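PDB 2YIK: endoglucanase from Clostridium thermocellum, which probably hydrolyses the beta-1,4-glucosidic bonds of cellulose, as a family 9 glycoside hydrolase with an (alpha/alpha)6-barrel catalytic domain. Local coordinates for residues V74-L79 against M202-W207; D186-H191 against K270-S275. All coordinates share one frame; numbering follows the deposited sequence.

Contact 1: V74-L79 against M202-W207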
loop_
_atom_site.group_PDB
_atom_site.type_symbol
_atom_site.label_atom_id
_atom_site.label_comp_id
_atom_site.label_asym_id
_atom_site.label_seq_id
_atom_site.Cartn_x
_atom_site.Cartn_y
_atom_site.Cartn_z
ATOM N N VAL A 74 3.222 17.883 -13.920
ATOM C CA VAL A 74 4.381 17.537 -14.724
ATOM C C VAL A 74 5.620 18.337 -14.326
ATOM O O VAL A 74 6.737 17.953 -14.665
ATOM C CB VAL A 74 4.091 17.690 -16.244
ATOM C CG1 VAL A 74 2.924 16.782 -16.637
ATOM C CG2 VAL A 74 3.786 19.145 -16.590
ATOM N N TYR A 75 5.447 19.435 -13.595
ATOM C CA TYR A 75 6.617 20.193 -13.171
ATOM C C TYR A 75 7.414 19.417 -12.117
ATOM O O TYR A 75 8.538 19.797 -11.781
ATOM C CB TYR A 75 6.243 21.593 -12.649
ATOM C CG TYR A 75 5.069 21.669 -11.700
ATOM C CD1 TYR A 75 3.759 21.601 -12.176
ATOM C CD2 TYR A 75 5.264 21.871 -10.330
ATOM C CE1 TYR A 75 2.666 21.743 -11.312
ATOM C CE2 TYR A 75 4.184 22.012 -9.457
ATOM C CZ TYR A 75 2.888 21.952 -9.956
ATOM O OH TYR A 75 1.815 22.127 -9.109
ATOM N N ASP A 76 6.823 18.332 -11.604
ATOM C CA ASP A 76 7.486 17.460 -10.626
ATOM C C ASP A 76 8.716 16.873 -11.314
ATOM O O ASP A 76 9.719 16.558 -10.668
ATOM C CB ASP A 76 6.600 16.267 -10.226
ATOM C CG ASP A 76 5.466 16.637 -9.283
ATOM O OD1 ASP A 76 5.416 17.783 -8.785
ATOM O OD2 ASP A 76 4.620 15.745 -9.033
ATOM N N ALA A 77 8.610 16.712 -12.631
ATOM C CA ALA A 77 9.683 16.138 -13.433
ATOM C C ALA A 77 10.872 17.079 -13.621
ATOM O O ALA A 77 11.913 16.673 -14.129
ATOM C CB ALA A 77 9.138 15.697 -14.793
ATOM N N ARG A 78 10.708 18.329 -13.203
ATOM C CA ARG A 78 11.764 19.324 -13.313
ATOM C C ARG A 78 11.883 20.091 -12.010
ATOM O O ARG A 78 11.941 21.321 -12.016
ATOM C CB ARG A 78 11.461 20.329 -14.426
ATOM C CG ARG A 78 11.414 19.781 -15.835
ATOM C CD ARG A 78 10.235 20.440 -16.544
ATOM N NE ARG A 78 9.814 21.660 -15.840
ATOM C CZ ARG A 78 8.605 22.213 -15.934
ATOM N NH1 ARG A 78 7.677 21.658 -16.707
ATOM N NH2 ARG A 78 8.315 23.314 -15.235
ATOM N N LEU A 79 11.896 19.373 -10.891
ATOM C CA LEU A 79 12.022 20.011 -9.581
ATOM C C LEU A 79 13.395 20.674 -9.457
ATOM O O LEU A 79 14.415 20.026 -9.688
ATOM C CB LEU A 79 11.878 18.968 -8.476
ATOM C CG LEU A 79 11.983 19.512 -7.049
ATOM C CD1 LEU A 79 10.789 20.396 -6.761
ATOM C CD2 LEU A 79 12.034 18.369 -6.057
ATOM N N MET A 202 0.230 24.831 -8.010
ATOM C CA MET A 202 0.793 25.201 -6.712
ATOM C C MET A 202 2.140 24.551 -6.400
ATOM O O MET A 202 2.524 23.550 -7.011
ATOM C CB MET A 202 -0.201 24.902 -5.574
ATOM C CG MET A 202 -0.210 23.459 -5.050
ATOM S SD MET A 202 -0.891 22.217 -6.185
ATOM C CE MET A 202 -2.643 22.337 -5.767
ATOM N N PHE A 203 2.848 25.145 -5.443
ATOM C CA PHE A 203 4.164 24.680 -5.004
ATOM C C PHE A 203 4.146 23.239 -4.474
ATOM O O PHE A 203 3.361 22.897 -3.587
ATOM C CB PHE A 203 4.686 25.647 -3.930
ATOM C CG PHE A 203 6.013 25.260 -3.325
ATOM C CD1 PHE A 203 7.111 24.942 -4.126
ATOM C CD2 PHE A 203 6.179 25.288 -1.941
ATOM C CE1 PHE A 203 8.360 24.659 -3.550
ATOM C CE2 PHE A 203 7.411 25.007 -1.358
ATOM C CZ PHE A 203 8.507 24.695 -2.161
ATOM N N ARG A 204 5.018 22.401 -5.030
ATOM C CA ARG A 204 5.125 21.002 -4.623
ATOM C C ARG A 204 6.575 20.665 -4.294
ATOM O O ARG A 204 7.343 20.227 -5.152
ATOM C CB ARG A 204 4.603 20.086 -5.730
ATOM C CG ARG A 204 3.083 20.057 -5.829
ATOM C CD ARG A 204 2.621 19.490 -7.160
ATOM N NE ARG A 204 2.894 18.063 -7.313
ATOM C CZ ARG A 204 2.185 17.088 -6.749
ATOM N NH1 ARG A 204 1.145 17.382 -5.982
ATOM N NH2 ARG A 204 2.514 15.819 -6.959
ATOM N N ARG A 205 6.932 20.880 -3.034
ATOM C CA ARG A 205 8.276 20.632 -2.547
ATOM C C ARG A 205 8.624 19.148 -2.599
ATOM O O ARG A 205 7.751 18.284 -2.458
ATOM C CB ARG A 205 8.406 21.138 -1.107
ATOM C CG ARG A 205 9.837 21.289 -0.635
ATOM C CD ARG A 205 9.906 21.875 0.761
ATOM N NE ARG A 205 11.265 22.313 1.073
ATOM C CZ ARG A 205 11.729 22.516 2.300
ATOM N NH1 ARG A 205 10.946 22.321 3.355
ATOM N NH2 ARG A 205 12.981 22.904 2.468
ATOM N N GLY A 206 9.903 18.864 -2.827
ATOM C CA GLY A 206 10.365 17.492 -2.851
ATOM C C GLY A 206 11.056 17.251 -1.519
ATOM O O GLY A 206 11.940 18.016 -1.136
ATOM N N TRP A 207 10.651 16.218 -0.791
ATOM C CA TRP A 207 11.268 15.936 0.500
ATOM C C TRP A 207 12.123 14.681 0.341
ATOM O O TRP A 207 11.680 13.665 -0.211
ATOM C CB TRP A 207 10.190 15.777 1.586
ATOM C CG TRP A 207 9.135 16.884 1.565
ATOM C CD1 TRP A 207 8.154 17.059 0.631
ATOM C CD2 TRP A 207 8.955 17.939 2.529
ATOM N NE1 TRP A 207 7.374 18.145 0.950
ATOM C CE2 TRP A 207 7.841 18.703 2.108
ATOM C CE3 TRP A 207 9.624 18.309 3.701
ATOM C CZ2 TRP A 207 7.380 19.819 2.825
ATOM C CZ3 TRP A 207 9.162 19.423 4.416
ATOM C CH2 TRP A 207 8.050 20.160 3.970
HETATM O O HOH W 1 7.208 19.774 -7.904
#

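Contact 2: D186-H191 against K270-S275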
loop_
_atom_site.group_PDB
_atom_site.type_symbol
_atom_site.label_atom_id
_atom_site.label_comp_id
_atom_site.label_asym_id
_atom_site.label_seq_id
_atom_site.Cartn_x
_atom_site.Cartn_y
_atom_site.Cartn_z
ATOM N N ASP A 186 2.801 19.107 -0.318
ATOM C CA ASP A 186 2.653 19.402 1.106
ATOM C C ASP A 186 1.164 19.526 1.430
ATOM O O ASP A 186 0.456 20.310 0.801
ATOM C CB ASP A 186 3.356 20.734 1.407
ATOM C CG ASP A 186 3.362 21.088 2.883
ATOM O OD1 ASP A 186 2.611 20.473 3.664
ATOM O OD2 ASP A 186 4.124 22.002 3.261
ATOM N N GLY A 187 0.686 18.760 2.403
ATOM C CA GLY A 187 -0.722 18.839 2.751
ATOM C C GLY A 187 -1.162 20.262 3.064
ATOM O O GLY A 187 -2.257 20.683 2.694
ATOM N N ASP A 188 -0.296 21.013 3.732
ATOM C CA ASP A 188 -0.609 22.388 4.103
ATOM C C ASP A 188 -0.902 23.271 2.905
ATOM O O ASP A 188 -1.680 24.224 3.002
ATOM C CB ASP A 188 0.542 23.000 4.899
ATOM C CG ASP A 188 0.706 22.368 6.259
ATOM O OD1 ASP A 188 -0.092 21.464 6.606
ATOM O OD2 ASP A 188 1.635 22.785 6.982
ATOM N N ILE A 189 -0.274 22.963 1.778
ATOM C CA ILE A 189 -0.472 23.744 0.566
ATOM C C ILE A 189 -1.524 23.115 -0.336
ATOM O O ILE A 189 -2.483 23.778 -0.742
ATOM C CB ILE A 189 0.864 23.897 -0.213
ATOM C CG1 ILE A 189 1.817 24.778 0.601
ATOM C CG2 ILE A 189 0.618 24.516 -1.593
ATOM C CD1 ILE A 189 3.239 24.838 0.063
ATOM N N ASP A 190 -1.352 21.829 -0.626
ATOM C CA ASP A 190 -2.261 21.094 -1.500
ATOM C C ASP A 190 -3.732 21.104 -1.073
ATOM O O ASP A 190 -4.626 21.249 -1.910
ATOM C CB ASP A 190 -1.771 19.648 -1.646
ATOM C CG ASP A 190 -2.626 18.826 -2.602
ATOM O OD1 ASP A 190 -2.476 18.989 -3.837
ATOM O OD2 ASP A 190 -3.451 18.022 -2.117
ATOM N N HIS A 191 -3.992 20.956 0.220
ATOM C CA HIS A 191 -5.371 20.933 0.692
ATOM C C HIS A 191 -6.120 22.259 0.599
ATOM O O HIS A 191 -7.340 22.288 0.766
ATOM C CB HIS A 191 -5.432 20.404 2.127
ATOM C CG HIS A 191 -4.960 18.990 2.261
ATOM N ND1 HIS A 191 -4.558 18.241 1.175
ATOM C CD2 HIS A 191 -4.828 18.189 3.344
ATOM C CE1 HIS A 191 -4.199 17.036 1.587
ATOM N NE2 HIS A 191 -4.354 16.978 2.897
ATOM N N LYS A 270 3.921 16.054 8.268
ATOM C CA LYS A 270 3.529 16.726 9.497
ATOM C C LYS A 270 2.301 16.066 10.087
ATOM O O LYS A 270 2.614 15.109 10.877
ATOM C CB LYS A 270 3.550 18.367 9.485
ATOM C CG LYS A 270 4.218 19.027 8.270
ATOM C CD LYS A 270 3.200 20.015 7.731
ATOM C CE LYS A 270 3.756 20.745 6.525
ATOM N NZ LYS A 270 5.154 21.203 6.731
ATOM N N GLY A 271 1.029 16.510 10.036
ATOM C CA GLY A 271 0.135 15.713 10.800
ATOM C C GLY A 271 -0.677 14.744 9.975
ATOM O O GLY A 271 -1.570 14.062 10.496
ATOM N N TYR A 272 -0.365 14.650 8.691
ATOM C CA TYR A 272 -1.116 13.802 7.779
ATOM C C TYR A 272 -0.816 12.319 7.916
ATOM O O TYR A 272 -1.727 11.490 7.874
ATOM C CB TYR A 272 -0.875 14.295 6.349
ATOM C CG TYR A 272 -1.177 15.768 6.204
ATOM C CD1 TYR A 272 -2.493 16.231 6.225
ATOM C CD2 TYR A 272 -0.149 16.712 6.141
ATOM C CE1 TYR A 272 -2.785 17.591 6.198
ATOM C CE2 TYR A 272 -0.428 18.078 6.113
ATOM C CZ TYR A 272 -1.751 18.509 6.145
ATOM O OH TYR A 272 -2.049 19.855 6.143
ATOM N N TYR A 273 0.460 11.992 8.082
ATOM C CA TYR A 273 0.882 10.608 8.251
ATOM C C TYR A 273 1.958 10.511 9.325
ATOM O O TYR A 273 3.153 10.465 9.032
ATOM C CB TYR A 273 1.378 10.026 6.919
ATOM C CG TYR A 273 0.240 9.683 5.984
ATOM C CD1 TYR A 273 -0.503 8.510 6.155
ATOM C CD2 TYR A 273 -0.153 10.570 4.985
ATOM C CE1 TYR A 273 -1.618 8.236 5.357
ATOM C CE2 TYR A 273 -1.266 10.310 4.186
ATOM C CZ TYR A 273 -1.994 9.141 4.378
ATOM O OH TYR A 273 -3.101 8.902 3.596
ATOM N N GLY A 274 1.503 10.504 10.578
ATOM C CA GLY A 274 2.392 10.405 11.721
ATOM C C GLY A 274 2.799 8.960 11.917
ATOM O O GLY A 274 1.970 8.108 12.224
ATOM N N SER A 275 4.087 8.687 11.753
ATOM C CA SER A 275 4.617 7.328 11.869
ATOM C C SER A 275 4.964 6.901 13.289
ATOM O O SER A 275 5.731 7.575 13.972
ATOM C CB SER A 275 5.859 7.192 10.977
ATOM O OG SER A 275 6.389 5.880 11.017
#

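Contact 1: V74-L79 against M202-W207
D76 and R204 pair at the tight end of this contact in a side-on salt bridge. R204 presents NE and NH2, one to each carboxylate oxygen: NE lies 2.9 Å from D76 OD1 and NH2 3.0 Å from D76 OD2. Both oxygens use their syn lone pairs, and the carboxylate and guanidinium planes differ by only 19°, so the two bonds together resist rotation of either group. The bend of the arginine at chi3 (69°) swings NE and NH2 round to the acid, while NH1 is spent on the backbone O of H120. R204 also packs on H73, a zinc ligand, and its side chain runs within about 5 Å of the zinc ion; the carboxylate would be expected to offset some of this positive charge.

Beside the pair, Y75 meets M202 O edge-on through its hydroxyl. OH donates to M202 O at 2.6 Å, in the carbonyl plane and on a lone pair, and R204 CD comes within 3.4 Å of the same OH. Ring and guanidinium stand almost perpendicular.

Toward L79 the packing is looser. A water bridges the two segments, donating to D76 OD1 and to R204 O, each at 2.8 Å. Beyond it only van der Waals contacts remain: L79 CD2 rests 3.7 Å from G206 CA, and L79 CD1 skirts R204 O.

The short 3-10 turn 74-77 leads into strand 79-80, where L79 bonds through its backbone to V108 of strand 107-108. Across from it, W207 joins strand 206-209 to strand 177-184 through H182, and V184 of that strand packs against both D76 and R204.

Contact 2: D186-H191 against K270-S275
Y272 and D188 share the hydrogen bond of this contact: OH donates to D188 OD1 at 2.6 Å, meeting the oxygen nearly along its C-O axis, with the acceptor at the ring edge and in the ring plane. A capping bond within 186-191 closes the N-terminal end of helix 187-190: D186, the N-cap, accepts from D188 N through OD1 (3.0 Å), which is approached from above the carboxylate plane.

The charged interactions are long. K270 NZ stands 3.7 Å from D186 OD2 and 3.9 Å from D188 OD2, making a loose network around one lysine. Its CE lies closer to the acids, 3.0 Å from D188 OD2, so NZ is poorly aimed and the ion pairs are weak.

The capped helix follows strand 177-184 in the catalytic domain of this family 9 enzyme, and the H191 side chain comes within about 7 Å of that of H451, the predicted active-site residue.

In the packing, G187 CA sits in the corner made by two rings: it lies over one face of Y272, 3.5 Å from CE2, and over the centre of one face of H191. The rings themselves meet obliquely, planes 81° apart, with H191 CD2 3.6 Å from Y272 CE1.

In the fold
From the N terminus the order is 74-79, 186-191, 202-207, 270-275, so the two contacts cross. Contact 1 closes a loop of 122 residues, bringing the 3-10 segment 74-77, just after the zinc ligand H73, back to the start of strand 206-209; contact 2 closes one of 78 residues. The middle two segments touch: M202 and F203 of contact 1 pack on I189 of contact 2, while W207 touches both D186 and K270. The centres of contacts 1 and 2 lie about 16 Å apart. Contact 1 joins the loop before strand 79-80 to the four-stranded sheet through strand 206-209, and contact 2 joins the short helix after strand 177-184 to the loop between helices 238-257 and 279-293.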